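Local atomic coordinates of putative acetyl xylan esterase (Cellvibrio japonicus, PDB entry 2W9X), a protein that removes acetyl groups from the plant cell wall polysaccharides xylan and glucomannan, with a large preference for glucomannan. Residues L79-D82 / D83-P86; N272-K275 / F276-L280; I301-Q304 / V305-V309. All coordinates share one frame; numbering follows the deposited sequence.

Contact 1. Residues L79-D82 / D83-P86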
# COMPACT_ATOMS: atom_id res chain seq x y z
N LEU B 79 -20.90 23.99 17.72
CA LEU B 79 -22.00 23.19 18.25
C LEU B 79 -22.97 22.84 17.13
O LEU B 79 -23.47 23.72 16.44
CB LEU B 79 -22.71 23.95 19.37
CG LEU B 79 -23.91 23.32 20.09
CD1 LEU B 79 -23.48 22.10 20.87
CD2 LEU B 79 -24.53 24.35 21.03
N ILE B 80 -23.23 21.55 16.96
CA ILE B 80 -24.10 21.08 15.89
C ILE B 80 -25.36 20.44 16.47
O ILE B 80 -25.31 19.34 17.04
CB ILE B 80 -23.35 20.11 14.94
CG1 ILE B 80 -22.04 20.75 14.44
CG2 ILE B 80 -24.25 19.68 13.79
CD1 ILE B 80 -21.07 19.78 13.76
N VAL B 81 -26.48 21.15 16.32
CA VAL B 81 -27.79 20.69 16.79
C VAL B 81 -28.58 20.15 15.60
O VAL B 81 -28.90 20.90 14.67
CB VAL B 81 -28.56 21.83 17.51
CG1 VAL B 81 -29.95 21.36 17.95
CG2 VAL B 81 -27.78 22.33 18.71
N ASP B 82 -28.88 18.85 15.62
CA ASP B 82 -29.65 18.16 14.57
C ASP B 82 -29.12 18.35 13.13
O ASP B 82 -28.00 17.94 12.79
CB ASP B 82 -31.14 18.53 14.67
CG ASP B 82 -31.75 18.10 15.98
OD1 ASP B 82 -31.59 16.92 16.35
OD2 ASP B 82 -32.39 18.94 16.66
N ASP B 83 -29.94 18.97 12.28
CA ASP B 83 -29.58 19.19 10.88
C ASP B 83 -29.25 20.66 10.60
O ASP B 83 -29.18 21.09 9.44
CB ASP B 83 -30.73 18.70 9.97
CG ASP B 83 -32.07 18.69 10.69
OD1 ASP B 83 -32.74 19.75 10.75
OD2 ASP B 83 -32.46 17.60 11.19
N LYS B 84 -29.03 21.42 11.68
CA LYS B 84 -28.79 22.86 11.60
C LYS B 84 -27.32 23.17 11.36
O LYS B 84 -26.45 22.33 11.61
CB LYS B 84 -29.24 23.56 12.88
CG LYS B 84 -30.75 23.66 13.06
CD LYS B 84 -31.06 24.38 14.35
CE LYS B 84 -32.53 24.26 14.70
NZ LYS B 84 -32.72 24.37 16.16
N ALA B 85 -27.05 24.38 10.88
CA ALA B 85 -25.68 24.85 10.66
C ALA B 85 -24.94 24.93 12.00
O ALA B 85 -25.58 25.13 13.04
CB ALA B 85 -25.68 26.20 9.94
N PRO B 86 -23.60 24.76 11.99
CA PRO B 86 -22.85 24.83 13.25
C PRO B 86 -22.83 26.25 13.83
O PRO B 86 -22.73 27.23 13.09
CB PRO B 86 -21.43 24.41 12.85
CG PRO B 86 -21.57 23.76 11.52
CD PRO B 86 -22.70 24.47 10.86
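I80 and P86 face each other across the two arms of a hairpin, with I80 CG1 4.0 Å from P86 CB. This apolar touch is the packed part of the contact. CG1 stands anti to the carbonyl carbon of I80 (chi1 -53°), which sends that branch to the proline, while CG2 passes 4.1 Å from K84 O. Nearby, P86 CA makes a CA-H...O contact of 3.4 Å with L79 O. A proline has no N-H to offer to a strand, but its ring carbon CB and its CA-H still let it lie against one.

The chain reverses through a type II' beta turn from V81 to K84, closed by a hydrogen bond of 3.0 Å from K84 N to V81 O. D82 takes the first corner with phi 52° and psi -117°, a conformation that a residue with a side chain enters only at some cost. Its carboxylate is bonded outside the turn, OD1 to R108 N and OD2 to H107 ND1, and this anchorage probably helps to pay for it.

The loose side holds D83, which is exposed, and the end of K84, whose extended chain runs beside V81. K84 NZ stays 5.5 Å from D82 OD2, too far for a salt bridge.

The turn joins strands 76-81 and 87-93 of the six-stranded antiparallel sheet, where strand 76-81 also pairs with strand 108-113. Its chemistry implies a turn closed by one backbone bond within it, with L79 backbone-bonded to V87 and D82 to R108 beyond it, while the charges of D83 and K84 suit the solvent.

Contact 2. Residues N272-K275 / F276-L280; sequences NYVK and FVKQL
V274 CG1 meets K278 CE at 3.4 Å, tighter than usual for two carbons, where the two residues run alongside each other one turn apart on helix 262-283. The lysine's extended chain brings its methylenes past the valine, and its exposed position suits a residue that is apolar along its length and charged at its end.

Four backbone bonds cross the contact in the i to i+4 pattern of an alpha helix. F276 N gives to N272 O at 2.8 Å, and V277 N to Y273 O at 3.1 Å. K278 N likewise serves V274 O, and Q279 N serves K275 O at 3.0 Å. L280 N to F276 O continues the pattern, and Q279 O is hydrogen-bonded to S282 OG. The amide end of N272 turns back along the helix, ND2 giving a hydrogen bond to D268 O.

On the inward side V277 CG2 lies 3.9 Å from Y273 CE2, set obliquely to the ring. One face of the F276 ring takes L280 CD1, 3.6 Å above the plane, and Q279 OE1 lies in plane at its edge; Y219 adds an edge-to-face partner.

Aromatic and branched residues suit the buried positions of Y273, F276 and V277. The helix flanks the parallel sheet of the SGNH-type hydrolase domain: these three and the partly exposed L280 rest on I242 of strand 239-243, Y273 and V277 also meet strand 288-294, and Y273, V274 and V277 reach across to helix 300-314.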
# COMPACT_ATOMS: atom_id res chain seq x y z
N ASN B 272 13.05 4.46 13.94
CA ASN B 272 12.00 4.83 14.88
C ASN B 272 10.59 4.76 14.33
O ASN B 272 9.66 4.39 15.05
CB ASN B 272 12.28 6.21 15.46
CG ASN B 272 13.24 6.13 16.59
OD1 ASN B 272 12.83 5.85 17.72
ND2 ASN B 272 14.53 6.30 16.31
N TYR B 273 10.43 5.10 13.06
CA TYR B 273 9.13 4.97 12.41
C TYR B 273 8.74 3.49 12.38
O TYR B 273 7.61 3.14 12.73
CB TYR B 273 9.18 5.53 10.99
CG TYR B 273 7.86 6.04 10.44
CD1 TYR B 273 7.84 7.04 9.46
CD2 TYR B 273 6.63 5.53 10.89
CE1 TYR B 273 6.64 7.51 8.92
CE2 TYR B 273 5.42 6.00 10.36
CZ TYR B 273 5.44 6.98 9.38
OH TYR B 273 4.26 7.46 8.86
N VAL B 274 9.67 2.62 11.99
CA VAL B 274 9.41 1.17 11.98
C VAL B 274 9.06 0.71 13.39
O VAL B 274 8.07 -0.02 13.59
CB VAL B 274 10.60 0.35 11.39
CG1 VAL B 274 10.40 -1.17 11.59
CG2 VAL B 274 10.77 0.66 9.89
N LYS B 275 9.84 1.16 14.37
CA LYS B 275 9.63 0.78 15.78
C LYS B 275 8.23 1.18 16.23
O LYS B 275 7.52 0.39 16.89
CB LYS B 275 10.68 1.47 16.66
CG LYS B 275 10.83 0.91 18.07
CD LYS B 275 11.39 1.99 18.99
CE LYS B 275 11.91 1.43 20.29
NZ LYS B 275 12.40 2.55 21.14
N PHE B 276 7.82 2.39 15.87
CA PHE B 276 6.52 2.95 16.27
C PHE B 276 5.32 2.14 15.75
O PHE B 276 4.41 1.79 16.51
CB PHE B 276 6.40 4.40 15.78
CG PHE B 276 5.13 5.10 16.23
CD1 PHE B 276 4.74 5.09 17.58
CD2 PHE B 276 4.34 5.77 15.31
CE1 PHE B 276 3.57 5.74 17.99
CE2 PHE B 276 3.16 6.43 15.71
CZ PHE B 276 2.79 6.42 17.05
N VAL B 277 5.33 1.85 14.46
CA VAL B 277 4.26 1.10 13.82
C VAL B 277 4.17 -0.30 14.43
O VAL B 277 3.07 -0.78 14.72
CB VAL B 277 4.44 1.05 12.28
CG1 VAL B 277 3.46 0.04 11.65
CG2 VAL B 277 4.28 2.47 11.65
N LYS B 278 5.33 -0.95 14.63
CA LYS B 278 5.37 -2.25 15.34
C LYS B 278 4.74 -2.19 16.73
O LYS B 278 3.99 -3.08 17.10
CB LYS B 278 6.79 -2.80 15.45
CG LYS B 278 7.42 -3.21 14.12
CD LYS B 278 8.81 -3.74 14.43
CE LYS B 278 9.59 -4.01 13.18
NZ LYS B 278 10.95 -4.54 13.53
N GLN B 279 5.03 -1.14 17.49
CA GLN B 279 4.45 -0.99 18.83
C GLN B 279 2.93 -0.85 18.73
O GLN B 279 2.20 -1.50 19.47
CB GLN B 279 5.03 0.21 19.57
CG GLN B 279 6.54 0.21 19.75
CD GLN B 279 7.08 1.50 20.41
OE1 GLN B 279 6.68 2.62 20.04
NE2 GLN B 279 8.00 1.35 21.36
N LEU B 280 2.46 0.01 17.83
CA LEU B 280 1.02 0.19 17.60
C LEU B 280 0.35 -1.13 17.22
O LEU B 280 -0.74 -1.42 17.70
CB LEU B 280 0.77 1.22 16.49
CG LEU B 280 1.07 2.69 16.78
CD1 LEU B 280 0.88 3.54 15.51
CD2 LEU B 280 0.17 3.19 17.89

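Contact 3. Residues I301-Q304 / V305-V309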
# COMPACT_ATOMS: atom_id res chain seq x y z
N ILE B 301 11.26 13.05 1.60
CA ILE B 301 10.32 12.53 2.58
C ILE B 301 9.68 11.23 2.09
O ILE B 301 9.70 10.20 2.80
CB ILE B 301 9.21 13.54 2.93
CG1 ILE B 301 9.79 14.86 3.46
CG2 ILE B 301 8.26 12.91 3.96
CD1 ILE B 301 8.83 16.09 3.19
N ALA B 302 9.11 11.27 0.90
CA ALA B 302 8.49 10.07 0.31
C ALA B 302 9.48 8.89 0.27
O ALA B 302 9.11 7.75 0.56
CB ALA B 302 7.96 10.38 -1.10
N GLU B 303 10.74 9.16 -0.09
CA GLU B 303 11.73 8.09 -0.17
C GLU B 303 11.98 7.39 1.16
O GLU B 303 12.09 6.15 1.19
CB GLU B 303 13.06 8.56 -0.78
CG GLU B 303 14.08 7.37 -0.79
CD GLU B 303 15.15 7.48 -1.85
OE1 GLU B 303 14.82 7.61 -3.05
OE2 GLU B 303 16.34 7.41 -1.47
N GLN B 304 12.08 8.15 2.26
CA GLN B 304 12.35 7.52 3.56
C GLN B 304 11.17 6.69 4.00
O GLN B 304 11.36 5.62 4.58
CB GLN B 304 12.71 8.53 4.65
CG GLN B 304 13.83 9.52 4.30
CD GLN B 304 14.98 8.89 3.54
OE1 GLN B 304 15.57 7.91 3.99
NE2 GLN B 304 15.31 9.45 2.38
N VAL B 305 9.97 7.18 3.74
CA VAL B 305 8.76 6.43 4.03
C VAL B 305 8.69 5.13 3.20
O VAL B 305 8.23 4.10 3.71
CB VAL B 305 7.50 7.33 3.91
CG1 VAL B 305 6.22 6.54 4.10
CG2 VAL B 305 7.58 8.46 4.96
N GLY B 306 9.17 5.17 1.95
CA GLY B 306 9.26 3.94 1.13
C GLY B 306 10.13 2.87 1.79
O GLY B 306 9.81 1.66 1.74
N LYS B 307 11.21 3.32 2.43
CA LYS B 307 12.14 2.43 3.14
C LYS B 307 11.48 1.85 4.40
O LYS B 307 11.69 0.68 4.73
CB LYS B 307 13.41 3.17 3.56
CG LYS B 307 14.32 3.70 2.44
CD LYS B 307 15.50 4.45 3.10
CE LYS B 307 16.32 5.31 2.13
NZ LYS B 307 17.39 6.09 2.86
N VAL B 308 10.70 2.69 5.09
CA VAL B 308 9.92 2.27 6.27
C VAL B 308 8.91 1.18 5.91
O VAL B 308 8.85 0.13 6.56
CB VAL B 308 9.21 3.48 6.94
CG1 VAL B 308 8.28 3.03 8.08
CG2 VAL B 308 10.24 4.45 7.50
N VAL B 309 8.12 1.40 4.87
CA VAL B 309 7.12 0.42 4.45
C VAL B 309 7.81 -0.92 4.09
O VAL B 309 7.35 -2.01 4.48
CB VAL B 309 6.28 0.92 3.24
CG1 VAL B 309 5.35 -0.19 2.75
CG2 VAL B 309 5.49 2.15 3.62
O HOH W 1 17.45 8.27 0.76
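Q304 runs alongside K307, three residues on, and its amide oxygen OE1 takes a hydrogen bond of 2.8 Å from K307 NZ. The ammonium nitrogen comes in the carbonyl plane, on a lone pair, with a C=O...N angle of 133°. Q304 bends at its second torsion (chi2 -41°), folding the amide back over the helix, whereas K307 stays extended and brings CE to 3.3 Å from the same OE1.

A water completes the cluster. It donates to E303 OE2 at 2.6 Å and accepts from Q304 NE2 and K307 NZ. E303 OE2 and K307 NZ are 4.6 Å apart, so the opposite charges are joined through the water and not by a direct salt bridge. Q304 NE2 has a second acceptor in E300 O, which leaves both ends of the buried amide occupied and its flip state fixed.

Beneath, the i to i+4 bonds of helix 300-314 continue, including V308 N to Q304 O at 3.0 Å; K307 N adds a weak bond to the same oxygen. V305 and I301 suit the buried side toward strand 288-294. A302, small, sits on V324 of strand 320-325, and A302 O also takes a hydrogen bond from Q322 NE2. The helix is the crossover of this beta-alpha-beta unit, characteristic of the SGNH-type hydrolase domain.

E303 and K307 also pack on K307 and E303 of the second subunit. The chemistry implies a polar patch at the subunit interface, where a water bridges two opposite charges while the amide holds K307 and the water in place.

In the fold
Contact 1 is a surface feature of the N-terminal beta domain, whereas contacts 2 and 3 belong to the esterase domain, on the other side of the chain's centre; the centres of contacts 1 and 2 are about 39 Å apart. The helical pair are neighbours, about 14 Å between centres, and touch where Y273 CB meets V308 CG2 at 3.8 Å. Their helices both pack on strand 288-294. Contact 2 is partly buried and contact 3 buried, yet contact 3 carries the richer polar network, facing the second subunit. Charged groups thus flank a solvent-facing hairpin end in contact 1, but gather round a water at a subunit interface in contact 3.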